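Local coordinates for protein C2 toxin component I (Clostridium botulinum, PDB 2J3X) that acts as the enzymatic ADP-ribosyltransferase component of a binary toxin, probably modifying actin inside the target cell, at residues Asn154-Ser159 and Thr201-Lys206; Tyr174-Asp179 and Val183-Asn188; Asn261-Asn266 and Lys277-Ile282; Ser313-Lys316 and Glu321-Ala324; Ser347-Lys352 and Phe365-Ser370. The protein carries 2 engineered substitutions. All coordinates share one frame; numbering follows the deposited sequence. Where two conformers were deposited one is given.

Contact 1. Residues Asn154-Ser159 and Thr201-Lys206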
# COMPACT_ATOMS: atom_id res chain seq x y z
N ASN A 154 -22.31 -4.77 15.52
CA ASN A 154 -21.46 -4.79 16.72
C ASN A 154 -20.01 -4.47 16.39
O ASN A 154 -19.23 -4.08 17.28
CB ASN A 154 -21.56 -6.12 17.47
CG ASN A 154 -22.86 -6.26 18.22
OD1 ASN A 154 -23.63 -5.30 18.32
ND2 ASN A 154 -23.14 -7.45 18.71
N SER A 155 -19.66 -4.62 15.11
CA SER A 155 -18.32 -4.34 14.65
C SER A 155 -18.06 -2.86 14.46
O SER A 155 -16.91 -2.48 14.40
CB SER A 155 -18.00 -5.07 13.35
OG SER A 155 -17.87 -6.47 13.62
N ILE A 156 -19.11 -2.04 14.40
CA ILE A 156 -18.94 -0.60 14.19
C ILE A 156 -18.44 0.07 15.47
O ILE A 156 -19.09 -0.06 16.51
CB ILE A 156 -20.24 0.03 13.71
CG1 ILE A 156 -20.65 -0.58 12.38
CG2 ILE A 156 -20.11 1.58 13.63
CD1 ILE A 156 -22.09 -0.24 12.00
N ASN A 157 -17.27 0.72 15.40
CA ASN A 157 -16.77 1.56 16.49
C ASN A 157 -17.46 2.91 16.39
O ASN A 157 -17.23 3.65 15.42
CB ASN A 157 -15.26 1.73 16.29
CG ASN A 157 -14.60 2.53 17.41
OD1 ASN A 157 -15.26 3.32 18.11
ND2 ASN A 157 -13.29 2.32 17.59
N GLU A 158 -18.31 3.26 17.36
CA GLU A 158 -19.13 4.47 17.29
C GLU A 158 -18.25 5.73 17.22
O GLU A 158 -18.68 6.77 16.71
CB GLU A 158 -20.08 4.58 18.49
CG GLU A 158 -19.41 4.89 19.85
CD GLU A 158 -20.41 5.00 21.01
OE1 GLU A 158 -21.58 4.59 20.83
OE2 GLU A 158 -20.03 5.47 22.11
N SER A 159 -17.02 5.61 17.70
CA SER A 159 -16.14 6.78 17.69
C SER A 159 -15.52 7.06 16.30
O SER A 159 -14.89 8.12 16.13
CB SER A 159 -15.04 6.65 18.74
OG SER A 159 -14.02 5.73 18.29
N THR A 201 -25.47 8.31 6.95
CA THR A 201 -26.43 7.42 7.60
C THR A 201 -26.43 7.58 9.13
O THR A 201 -25.44 7.97 9.73
CB THR A 201 -26.20 5.92 7.24
OG1 THR A 201 -27.39 5.19 7.58
CG2 THR A 201 -25.01 5.33 8.04
N THR A 202 -27.57 7.26 9.76
CA THR A 202 -27.72 7.30 11.21
C THR A 202 -27.99 5.87 11.70
O THR A 202 -28.86 5.17 11.18
CB THR A 202 -28.88 8.25 11.60
OG1 THR A 202 -28.68 9.53 10.99
CG2 THR A 202 -29.02 8.41 13.09
N ILE A 203 -27.19 5.42 12.65
CA ILE A 203 -27.32 4.09 13.17
C ILE A 203 -27.30 4.21 14.67
O ILE A 203 -26.37 4.78 15.23
CB ILE A 203 -26.13 3.17 12.75
CG1 ILE A 203 -26.11 2.96 11.23
CG2 ILE A 203 -26.20 1.83 13.50
CD1 ILE A 203 -24.81 2.28 10.67
N LYS A 204 -28.33 3.65 15.34
CA LYS A 204 -28.49 3.77 16.81
C LYS A 204 -28.21 5.22 17.27
O LYS A 204 -27.49 5.46 18.25
CB LYS A 204 -27.59 2.79 17.60
CG LYS A 204 -27.92 1.27 17.44
CD LYS A 204 -27.10 0.43 18.46
CE LYS A 204 -27.80 0.28 19.86
NZ LYS A 204 -26.96 -0.45 20.92
N GLY A 205 -28.79 6.18 16.54
CA GLY A 205 -28.77 7.57 16.95
C GLY A 205 -27.43 8.26 16.72
O GLY A 205 -27.24 9.42 17.15
N LYS A 206 -26.49 7.58 16.04
CA LYS A 206 -25.20 8.23 15.70
C LYS A 206 -25.04 8.39 14.19
O LYS A 206 -25.51 7.54 13.45
CB LYS A 206 -24.05 7.42 16.31
CG LYS A 206 -24.17 7.31 17.86
CD LYS A 206 -22.79 7.34 18.51
CE LYS A 206 -22.88 7.63 20.00
NZ LYS A 206 -23.63 6.52 20.70
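A type I' beta turn from Ile-203 to Lys-206 links strands 191-203 and 206-216 of the N-terminal ADP-ribosyltransferase-like half, and the residues at its two ends meet Ile-156 and Glu-158 of the loop that runs between strands 147-150 and 162-168. The turn is closed by a reciprocal pair of backbone bonds between Ile-203 and Lys-206. On the apolar side Ile-156 and Ile-203 reach toward each other tip to tip, CD1 of Ile-156 standing 3.9 Å from CD1 of Ile-203; Ile-163 and Tyr-208 border both. The charged side lies nearer the surface, where NZ of Lys-206 sits 2.8 Å from OE1 of Glu-158, a salt bridge seen in the conformer described, and meets that oxygen from above the carboxylate plane. Bends at chi2 and chi4 of the lysine bring its amine over the extended glutamate, while CD of Lys-206 lies 3.9 Å from CB of Glu-158. Just before and after the glutamate an Asx turn shapes the loop: OD1 of Asn-157 accepts from N of Ser-159 at 2.9 Å and from OG of Ser-159 at 2.7 Å, both donors arriving from the same face of the amide.

Contact 2. Residues Tyr174-Asp179 and Val183-Asn188; sequences YGVLND and VSLLLN
Leu-185 reaches across to three residues of segment 174-179. Its CB passes 3.6 Å from the carbonyl O of Gly-175. CG is placed beside the leucine's own backbone N and anti to its carbonyl carbon (chi1 -50°), which sends it back along its own strand; CD2 then turns across to Val-176 and the tyrosine ring. At this tip, CD2 of Leu-185 lies 3.9 Å from CG2 of Val-176 and 4.0 Å from CD2 of Tyr-174, whose ring it approaches obliquely. Farther back, CB of Tyr-174 lies 3.7 Å from CD2 of Leu-187, and the tyrosine hydroxyl bonds to Glu-25. The two strands form an antiparallel beta hairpin whose 175-178 arm is an outermost strand of the eight-stranded sheet. Gly-175 with Leu-186 and Leu-177 with Ser-184 are the hydrogen-bonded pairs, each with two bonds; the straightest runs from N of Leu-177 to O of Ser-184 (2.8 Å, 174°). Between them Val-176 faces Leu-185 as a non-hydrogen-bonded pair. Val-176, Val-183 and Leu-185 share the face covered by helix 15-30, whereas Leu-177, Ser-184 and Leu-186 are on the other, where Leu-186 also touches Ile-85 of helix 77-90. On that second face a water lies 2.9 Å from OG of Ser-184 and makes a weak bond to O of Leu-177.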
# COMPACT_ATOMS: atom_id res chain seq x y z
N TYR A 174 -10.29 -17.36 3.55
CA TYR A 174 -10.79 -16.73 4.76
C TYR A 174 -10.62 -17.55 5.99
O TYR A 174 -10.57 -18.79 5.93
CB TYR A 174 -12.27 -16.31 4.65
CG TYR A 174 -13.23 -17.48 4.86
CD1 TYR A 174 -13.35 -18.45 3.88
CD2 TYR A 174 -14.04 -17.57 6.01
CE1 TYR A 174 -14.24 -19.56 4.04
CE2 TYR A 174 -14.95 -18.65 6.20
CZ TYR A 174 -15.03 -19.63 5.20
OH TYR A 174 -15.91 -20.67 5.34
N GLY A 175 -10.57 -16.85 7.11
CA GLY A 175 -10.62 -17.40 8.43
C GLY A 175 -11.75 -16.71 9.13
O GLY A 175 -12.36 -15.76 8.59
N VAL A 176 -12.06 -17.21 10.32
CA VAL A 176 -13.11 -16.61 11.16
C VAL A 176 -12.56 -16.34 12.52
O VAL A 176 -11.90 -17.20 13.14
CB VAL A 176 -14.39 -17.51 11.23
CG1 VAL A 176 -15.41 -16.85 12.21
CG2 VAL A 176 -14.99 -17.65 9.81
N LEU A 177 -12.84 -15.13 13.01
CA LEU A 177 -12.44 -14.74 14.33
C LEU A 177 -13.65 -14.28 15.12
O LEU A 177 -14.56 -13.71 14.55
CB LEU A 177 -11.49 -13.56 14.21
CG LEU A 177 -10.14 -13.77 13.50
CD1 LEU A 177 -9.39 -12.45 13.62
CD2 LEU A 177 -9.34 -14.97 14.09
N ASN A 178 -13.65 -14.45 16.44
CA ASN A 178 -14.72 -13.74 17.20
C ASN A 178 -14.28 -13.31 18.58
O ASN A 178 -13.36 -13.89 19.12
CB ASN A 178 -15.94 -14.61 17.38
CG ASN A 178 -15.69 -15.68 18.41
OD1 ASN A 178 -14.91 -16.60 18.18
ND2 ASN A 178 -16.30 -15.52 19.59
N ASP A 179 -14.93 -12.31 19.15
CA ASP A 179 -14.79 -12.07 20.58
C ASP A 179 -16.15 -12.26 21.24
O ASP A 179 -16.99 -13.05 20.74
CB ASP A 179 -14.17 -10.71 20.86
CG ASP A 179 -14.96 -9.57 20.28
OD1 ASP A 179 -16.14 -9.77 19.98
OD2 ASP A 179 -14.38 -8.46 20.11
N VAL A 183 -18.17 -10.84 15.40
CA VAL A 183 -17.74 -11.95 14.58
C VAL A 183 -17.15 -11.36 13.30
O VAL A 183 -17.76 -10.46 12.72
CB VAL A 183 -18.95 -12.86 14.24
CG1 VAL A 183 -18.47 -14.15 13.54
CG2 VAL A 183 -19.71 -13.19 15.52
N SER A 184 -16.00 -11.87 12.85
CA SER A 184 -15.34 -11.30 11.67
C SER A 184 -14.70 -12.37 10.80
O SER A 184 -14.28 -13.44 11.29
CB SER A 184 -14.22 -10.29 12.07
OG SER A 184 -14.73 -9.26 12.88
N LEU A 185 -14.64 -12.10 9.52
CA LEU A 185 -13.75 -12.92 8.67
C LEU A 185 -12.37 -12.28 8.72
O LEU A 185 -12.24 -11.08 8.93
CB LEU A 185 -14.19 -12.96 7.21
CG LEU A 185 -15.67 -13.30 6.90
CD1 LEU A 185 -15.91 -13.47 5.44
CD2 LEU A 185 -16.08 -14.57 7.69
N LEU A 186 -11.36 -13.10 8.47
CA LEU A 186 -10.00 -12.61 8.31
C LEU A 186 -9.64 -12.95 6.88
O LEU A 186 -9.81 -14.10 6.45
CB LEU A 186 -9.07 -13.37 9.29
CG LEU A 186 -7.65 -12.77 9.27
CD1 LEU A 186 -7.66 -11.34 9.79
CD2 LEU A 186 -6.74 -13.65 10.11
N LEU A 187 -9.14 -11.97 6.12
CA LEU A 187 -8.76 -12.24 4.72
C LEU A 187 -7.27 -11.91 4.53
O LEU A 187 -6.66 -11.30 5.42
CB LEU A 187 -9.61 -11.41 3.73
CG LEU A 187 -11.11 -11.33 4.01
CD1 LEU A 187 -11.69 -10.35 2.98
CD2 LEU A 187 -11.75 -12.70 3.85
N ASN A 188 -6.70 -12.36 3.41
CA ASN A 188 -5.28 -12.24 3.11
C ASN A 188 -4.82 -10.78 3.18
O ASN A 188 -5.61 -9.81 3.02
CB ASN A 188 -5.05 -12.74 1.68
CG ASN A 188 -5.09 -14.25 1.58
OD1 ASN A 188 -4.87 -14.92 2.58
ND2 ASN A 188 -5.24 -14.77 0.38
O HOH W 1 -14.59 -10.37 15.55

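Contact 3. Residues Asn261-Asn266 and Lys277-Ile282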
# COMPACT_ATOMS: atom_id res chain seq x y z
N ASN A 261 20.81 14.69 -15.39
CA ASN A 261 20.00 14.97 -14.19
C ASN A 261 20.24 16.44 -13.76
O ASN A 261 19.29 17.18 -13.54
CB ASN A 261 20.39 14.04 -13.02
CG ASN A 261 19.86 12.61 -13.18
OD1 ASN A 261 19.00 12.35 -14.03
ND2 ASN A 261 20.39 11.68 -12.36
N SER A 262 21.52 16.84 -13.69
CA SER A 262 21.85 18.24 -13.25
C SER A 262 21.25 19.27 -14.18
O SER A 262 20.61 20.23 -13.73
CB SER A 262 23.34 18.46 -13.07
OG SER A 262 23.79 17.64 -12.00
N TYR A 263 21.44 19.05 -15.48
CA TYR A 263 20.93 19.91 -16.51
C TYR A 263 19.44 20.09 -16.38
O TYR A 263 18.92 21.21 -16.32
CB TYR A 263 21.30 19.34 -17.88
CG TYR A 263 20.91 20.14 -19.11
CD1 TYR A 263 21.55 21.37 -19.41
CD2 TYR A 263 19.95 19.65 -20.00
CE1 TYR A 263 21.20 22.09 -20.54
CE2 TYR A 263 19.61 20.36 -21.17
CZ TYR A 263 20.26 21.59 -21.42
OH TYR A 263 19.95 22.31 -22.56
N LEU A 264 18.73 18.97 -16.31
CA LEU A 264 17.27 19.02 -16.18
C LEU A 264 16.82 19.66 -14.87
O LEU A 264 15.87 20.43 -14.87
CB LEU A 264 16.65 17.61 -16.40
CG LEU A 264 16.61 17.23 -17.90
CD1 LEU A 264 16.25 15.70 -18.03
CD2 LEU A 264 15.65 18.08 -18.78
N ARG A 265 17.51 19.35 -13.78
CA ARG A 265 17.15 19.90 -12.47
C ARG A 265 17.43 21.41 -12.41
O ARG A 265 16.86 22.13 -11.58
CB ARG A 265 17.88 19.15 -11.36
CG ARG A 265 17.22 17.79 -11.05
CD ARG A 265 18.19 16.83 -10.37
NE ARG A 265 17.70 15.44 -10.32
CZ ARG A 265 18.38 14.42 -9.83
NH1 ARG A 265 19.60 14.61 -9.32
NH2 ARG A 265 17.87 13.18 -9.83
N ASN A 266 18.30 21.88 -13.31
CA ASN A 266 18.62 23.30 -13.41
C ASN A 266 17.89 23.99 -14.56
O ASN A 266 18.38 24.97 -15.09
CB ASN A 266 20.14 23.52 -13.58
CG ASN A 266 20.97 23.03 -12.39
OD1 ASN A 266 20.62 23.23 -11.22
ND2 ASN A 266 22.10 22.40 -12.69
N LYS A 277 19.84 16.83 -27.27
CA LYS A 277 19.63 15.74 -28.21
C LYS A 277 19.52 14.39 -27.48
O LYS A 277 18.67 13.58 -27.80
CB LYS A 277 20.77 15.69 -29.24
CG LYS A 277 20.77 16.88 -30.21
CD LYS A 277 22.16 17.13 -30.82
CE LYS A 277 22.08 18.17 -31.93
NZ LYS A 277 21.48 17.61 -33.16
N LYS A 278 20.42 14.15 -26.54
CA LYS A 278 20.36 12.90 -25.80
C LYS A 278 19.03 12.80 -25.04
O LYS A 278 18.43 11.72 -24.96
CB LYS A 278 21.50 12.83 -24.82
CG LYS A 278 22.85 12.67 -25.49
CD LYS A 278 23.94 12.62 -24.46
CE LYS A 278 25.26 12.34 -25.20
NZ LYS A 278 26.44 12.43 -24.31
N ILE A 279 18.59 13.91 -24.45
CA ILE A 279 17.37 13.86 -23.65
C ILE A 279 16.15 13.55 -24.52
O ILE A 279 15.30 12.77 -24.11
CB ILE A 279 17.21 15.14 -22.85
CG1 ILE A 279 18.25 15.15 -21.74
CG2 ILE A 279 15.76 15.35 -22.28
CD1 ILE A 279 18.53 16.60 -21.21
N GLU A 280 16.09 14.11 -25.73
CA GLU A 280 14.99 13.85 -26.67
C GLU A 280 14.96 12.35 -27.00
O GLU A 280 13.90 11.73 -27.04
CB GLU A 280 15.17 14.67 -27.95
CG GLU A 280 13.97 14.73 -28.87
CD GLU A 280 14.23 15.50 -30.16
OE1 GLU A 280 15.24 16.26 -30.24
OE2 GLU A 280 13.42 15.36 -31.11
N LEU A 281 16.14 11.77 -27.22
CA LEU A 281 16.24 10.33 -27.54
C LEU A 281 15.84 9.44 -26.34
O LEU A 281 15.25 8.38 -26.55
CB LEU A 281 17.66 9.96 -28.04
CG LEU A 281 17.99 10.46 -29.46
CD1 LEU A 281 19.51 10.35 -29.74
CD2 LEU A 281 17.21 9.67 -30.44
N ILE A 282 16.19 9.83 -25.12
CA ILE A 282 15.84 9.00 -23.97
C ILE A 282 14.32 9.03 -23.78
O ILE A 282 13.71 7.98 -23.53
CB ILE A 282 16.57 9.45 -22.72
CG1 ILE A 282 18.08 9.28 -22.93
CG2 ILE A 282 16.15 8.64 -21.48
CD1 ILE A 282 18.91 10.18 -21.97
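Apolar contact carries the whole meeting of Tyr-263 and Leu-264 with Ile-279, and on the 277-282 helix a single methyl, CD1 of Ile-279, does the touching. It comes 3.6 Å from CD2 of Tyr-263, arriving at the ring edge and near the ring plane. The same CD1 of Ile-279 stands 3.9 Å from CG of Leu-264 and about equally near both leucine methyls, so it is set against the fork of the side chain; the leucine and isoleucine reach toward each other tip to tip. The tyrosine takes part because its CG is anti to the backbone N (chi1 -177°), which swings the ring out beside Leu-264. Polar bonds lie at the border of this apolar centre. The hydroxyl of Tyr-263 is held by the side chain of Asn-276 and the backbone N of Asn-272, fixing the ring's outer end to the connection between the helices and the start of the second one. The contact joins the C-terminal end of helix 257-265 to the middle of helix 273-286, in the C-terminal ADP-ribosyltransferase half. Ile-260, one turn back on the first helix, also touches Ile-279 and Ile-282, while helix 243-254 packs on Ile-282 through Ala-248 and Tyr-252.

Contact 4. Residues Ser313-Lys316 and Glu321-Ala324; sequences SFDK and EIIA
Lys-316 and Ile-323 hold the firm part of this contact through a reciprocal pair of backbone bonds: N of Lys-316 to O of Ile-323 (2.9 Å, 173°) and N of Ile-323 to O of Lys-316 (2.9 Å, 160°). Asp-315 lies close beside them, its CB 3.7 Å from CG2 of Ile-322, the two side chains crossing at about a right angle. OD1 of Asp-315 bonds to the hydroxyl of Thr-417, and the backbone N of Asp-315 is taken by OG of Ser-313 at 3.0 Å in an ST turn. Asp-315, Lys-316, Ile-322 and Ile-323 lie in the antiparallel beta hairpin 315-318/321-324, which Phe-314 ties inward by packing on Val-419 of strand 414-426 and Leu-329 of helix 326-336. The outer side is open to solvent and is bridged by water rather than by direct bonds. Lys-316 starts with CG between its backbone N and carbonyl carbon (chi1 65°), then runs extended and passes at a slant over exposed Ile-323, where CE of the lysine meets CD1 of the isoleucine at 3.6 Å. The amine of Lys-316 does not bond directly to the facing strand; a water intervenes, 3.1 Å from NZ of Lys-316 and 3.2 Å from O of Ala-324, accepting from the first and donating to the second.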
# COMPACT_ATOMS: atom_id res chain seq x y z
N SER A 313 14.51 12.30 11.31
CA SER A 313 14.07 10.99 11.85
C SER A 313 12.72 11.09 12.50
O SER A 313 12.41 12.11 13.18
CB SER A 313 15.08 10.49 12.92
OG SER A 313 14.62 9.31 13.57
N PHE A 314 11.95 10.00 12.38
CA PHE A 314 10.67 9.87 13.07
C PHE A 314 10.73 9.14 14.40
O PHE A 314 9.68 8.89 15.03
CB PHE A 314 9.68 9.12 12.13
CG PHE A 314 9.19 9.93 10.96
CD1 PHE A 314 8.25 10.97 11.15
CD2 PHE A 314 9.61 9.62 9.68
CE1 PHE A 314 7.76 11.71 10.07
CE2 PHE A 314 9.12 10.35 8.58
CZ PHE A 314 8.15 11.39 8.80
N ASP A 315 11.93 8.75 14.82
CA ASP A 315 12.08 8.00 16.06
C ASP A 315 12.62 8.86 17.18
O ASP A 315 13.43 9.75 16.91
CB ASP A 315 13.04 6.86 15.81
CG ASP A 315 12.40 5.77 14.94
OD1 ASP A 315 11.38 5.22 15.41
OD2 ASP A 315 12.87 5.57 13.81
N LYS A 316 12.20 8.53 18.40
CA LYS A 316 12.72 9.19 19.61
C LYS A 316 13.05 8.10 20.65
O LYS A 316 12.64 6.94 20.51
CB LYS A 316 11.69 10.20 20.15
CG LYS A 316 10.40 9.56 20.63
CD LYS A 316 9.35 10.55 21.16
CE LYS A 316 8.21 9.75 21.85
NZ LYS A 316 7.20 10.58 22.64
N GLU A 321 14.17 3.13 25.34
CA GLU A 321 13.49 2.49 24.20
C GLU A 321 13.32 3.46 23.01
O GLU A 321 12.98 4.63 23.20
CB GLU A 321 12.10 1.96 24.60
CG GLU A 321 12.07 1.00 25.81
CD GLU A 321 12.42 -0.45 25.47
OE1 GLU A 321 12.95 -0.73 24.37
OE2 GLU A 321 12.17 -1.33 26.33
N ILE A 322 13.55 2.96 21.80
CA ILE A 322 13.30 3.74 20.58
C ILE A 322 11.85 3.51 20.18
O ILE A 322 11.44 2.35 19.98
CB ILE A 322 14.18 3.28 19.40
CG1 ILE A 322 15.68 3.31 19.75
CG2 ILE A 322 13.93 4.15 18.15
CD1 ILE A 322 16.09 4.46 20.61
N ILE A 323 11.06 4.58 20.05
CA ILE A 323 9.69 4.45 19.58
C ILE A 323 9.39 5.58 18.60
O ILE A 323 10.11 6.58 18.53
CB ILE A 323 8.64 4.55 20.70
CG1 ILE A 323 8.82 5.86 21.53
CG2 ILE A 323 8.56 3.22 21.53
CD1 ILE A 323 7.50 6.29 22.29
N ALA A 324 8.32 5.41 17.85
CA ALA A 324 7.89 6.48 16.95
C ALA A 324 7.53 7.75 17.71
O ALA A 324 6.85 7.71 18.78
CB ALA A 324 6.69 6.02 16.14
O HOH W 2 5.22 9.92 20.37

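Contact 5. Residues Ser347-Lys352 and Phe365-Ser370; sequences SSTSLK and FRLRLS
Thr-349 meets Leu-367 and Leu-369 across two facing sheets. Ser-347, at the start of its strand, is paired through its backbone with Leu-392 of the adjoining strand 389-392. At Ser-348 the carbonyl O accepts from Arg-299, while N and OG both bond to a glycerol molecule, probably from the crystallisation liquor. Thr-349 turns toward the other segment. Its CG2, beside the backbone N and anti to the carbonyl carbon, comes 3.7 Å from CD1 of Leu-367, and the two side chains meet at a slant. OG1 of Thr-349 takes the place between backbone N and carbonyl carbon (chi1 68°); it lies 4.4 Å from CD1 of Leu-369 and bonds to the carbonyl O of Ile-390, so a buried hydroxyl is satisfied within its own sheet while the methyl faces Leu-367. Ser-348, Thr-349 and Ser-350 spell the Ser-Thr-Ser motif of the R-S-E class of ADP-ribosyltransferases, consistent with the neighbouring Arg-299 and with Glu-387 and Glu-389 close by. In the ADP-ribosyltransferase fold two sheets pack against each other, here the one holding strand 347-350 and the one holding strand 363-369, with CA atoms of Thr-349 and Leu-367 8.5 Å apart. Ala-297 of strand 295-301 touches both Thr-349 and Leu-369. Ser-350 bonds through its backbone to Tyr-298; its OG also bonds to the carbonyl O of Glu-387 and accepts from N of Lys-352 (3.0 Å, 158°) in an ST turn that leads the chain out of the strand past Leu-351.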
# COMPACT_ATOMS: atom_id res chain seq x y z
N SER A 347 13.49 9.57 -13.60
CA SER A 347 13.63 9.09 -12.23
C SER A 347 13.51 7.58 -12.16
O SER A 347 12.70 6.99 -12.89
CB SER A 347 12.66 9.78 -11.26
OG SER A 347 11.31 9.56 -11.59
N SER A 348 14.37 6.98 -11.33
CA SER A 348 14.39 5.53 -11.17
C SER A 348 13.42 5.08 -10.07
O SER A 348 13.29 5.69 -8.99
CB SER A 348 15.80 5.03 -10.84
OG SER A 348 16.12 5.54 -9.60
N THR A 349 12.76 3.95 -10.36
CA THR A 349 11.90 3.27 -9.38
C THR A 349 12.27 1.82 -9.52
O THR A 349 12.98 1.45 -10.46
CB THR A 349 10.37 3.42 -9.76
OG1 THR A 349 10.11 2.68 -10.97
CG2 THR A 349 9.97 4.89 -9.95
N SER A 350 11.87 1.01 -8.56
CA SER A 350 12.10 -0.44 -8.66
C SER A 350 10.83 -1.19 -8.35
O SER A 350 10.00 -0.72 -7.55
CB SER A 350 13.17 -0.87 -7.62
OG SER A 350 13.37 -2.29 -7.69
N LEU A 351 10.65 -2.39 -8.94
CA LEU A 351 9.56 -3.19 -8.40
C LEU A 351 9.78 -3.74 -7.00
O LEU A 351 8.83 -4.23 -6.34
CB LEU A 351 9.21 -4.36 -9.41
CG LEU A 351 8.63 -3.96 -10.77
CD1 LEU A 351 8.13 -5.25 -11.47
CD2 LEU A 351 7.42 -2.99 -10.64
N LYS A 352 11.03 -3.69 -6.51
CA LYS A 352 11.32 -4.08 -5.15
C LYS A 352 11.15 -2.91 -4.19
O LYS A 352 11.77 -1.85 -4.43
CB LYS A 352 12.76 -4.63 -5.04
CG LYS A 352 12.95 -5.96 -5.74
CD LYS A 352 14.29 -6.58 -5.32
CE LYS A 352 15.37 -5.97 -6.09
NZ LYS A 352 16.64 -6.83 -6.11
N PHE A 365 8.23 6.07 -1.46
CA PHE A 365 7.19 6.38 -2.44
C PHE A 365 6.67 5.09 -3.02
O PHE A 365 7.45 4.30 -3.55
CB PHE A 365 7.63 7.28 -3.55
CG PHE A 365 7.67 8.73 -3.14
CD1 PHE A 365 6.52 9.51 -3.19
CD2 PHE A 365 8.85 9.28 -2.66
CE1 PHE A 365 6.56 10.88 -2.82
CE2 PHE A 365 8.88 10.66 -2.28
CZ PHE A 365 7.72 11.43 -2.36
N ARG A 366 5.37 4.88 -2.82
CA ARG A 366 4.66 3.70 -3.37
C ARG A 366 3.88 4.30 -4.55
O ARG A 366 2.78 4.82 -4.40
CB ARG A 366 3.80 3.08 -2.23
CG ARG A 366 2.96 1.85 -2.78
CD ARG A 366 2.36 1.07 -1.65
NE ARG A 366 1.55 -0.03 -2.20
CZ ARG A 366 0.21 -0.02 -2.26
NH1 ARG A 366 -0.49 1.01 -1.76
NH2 ARG A 366 -0.44 -1.10 -2.80
N LEU A 367 4.48 4.26 -5.74
CA LEU A 367 4.00 5.03 -6.88
C LEU A 367 3.08 4.16 -7.71
O LEU A 367 3.49 3.09 -8.13
CB LEU A 367 5.19 5.44 -7.81
CG LEU A 367 6.20 6.31 -7.05
CD1 LEU A 367 7.42 6.55 -7.91
CD2 LEU A 367 5.52 7.63 -6.63
N ARG A 368 1.87 4.61 -7.98
CA ARG A 368 1.03 3.91 -8.94
C ARG A 368 1.44 4.31 -10.35
O ARG A 368 1.30 5.47 -10.74
CB ARG A 368 -0.47 4.21 -8.66
CG ARG A 368 -1.41 3.54 -9.76
CD ARG A 368 -2.88 4.01 -9.51
NE ARG A 368 -3.23 3.70 -8.11
CZ ARG A 368 -4.02 4.43 -7.30
NH1 ARG A 368 -4.56 5.55 -7.72
NH2 ARG A 368 -4.22 4.05 -6.02
N LEU A 369 1.93 3.34 -11.12
CA LEU A 369 2.28 3.60 -12.51
C LEU A 369 1.10 3.18 -13.34
O LEU A 369 0.84 2.01 -13.44
CB LEU A 369 3.53 2.77 -12.92
CG LEU A 369 4.76 3.04 -12.00
CD1 LEU A 369 6.03 2.28 -12.54
CD2 LEU A 369 5.04 4.55 -11.79
N SER A 370 0.37 4.14 -13.91
CA SER A 370 -0.87 3.80 -14.59
C SER A 370 -0.60 3.33 -16.02
O SER A 370 0.38 3.74 -16.64
CB SER A 370 -1.78 5.06 -14.62
OG SER A 370 -2.19 5.44 -13.30

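Contacts 1 and 2 belong to the N-terminal half and reach the same eight-stranded sheet, yet differ in chemistry: the surface turn of contact 1 combines a salt bridge with a small isoleucine contact, whereas the mostly buried hairpin of contact 2 relies on backbone bonds and leucines. Contact 4 repeats the hairpin principle at the surface, with two backbone bonds instead of four and a water joining a lysine amine to a carbonyl across the strands. Contacts 3 and 5, in the same C-terminal half as contact 4, are buried and depend on a few methyl groups, one between helices and the other between sheets. Strand 414-426 links contacts 4 and 5, touching Phe-314 in one and Leu-367 in the other.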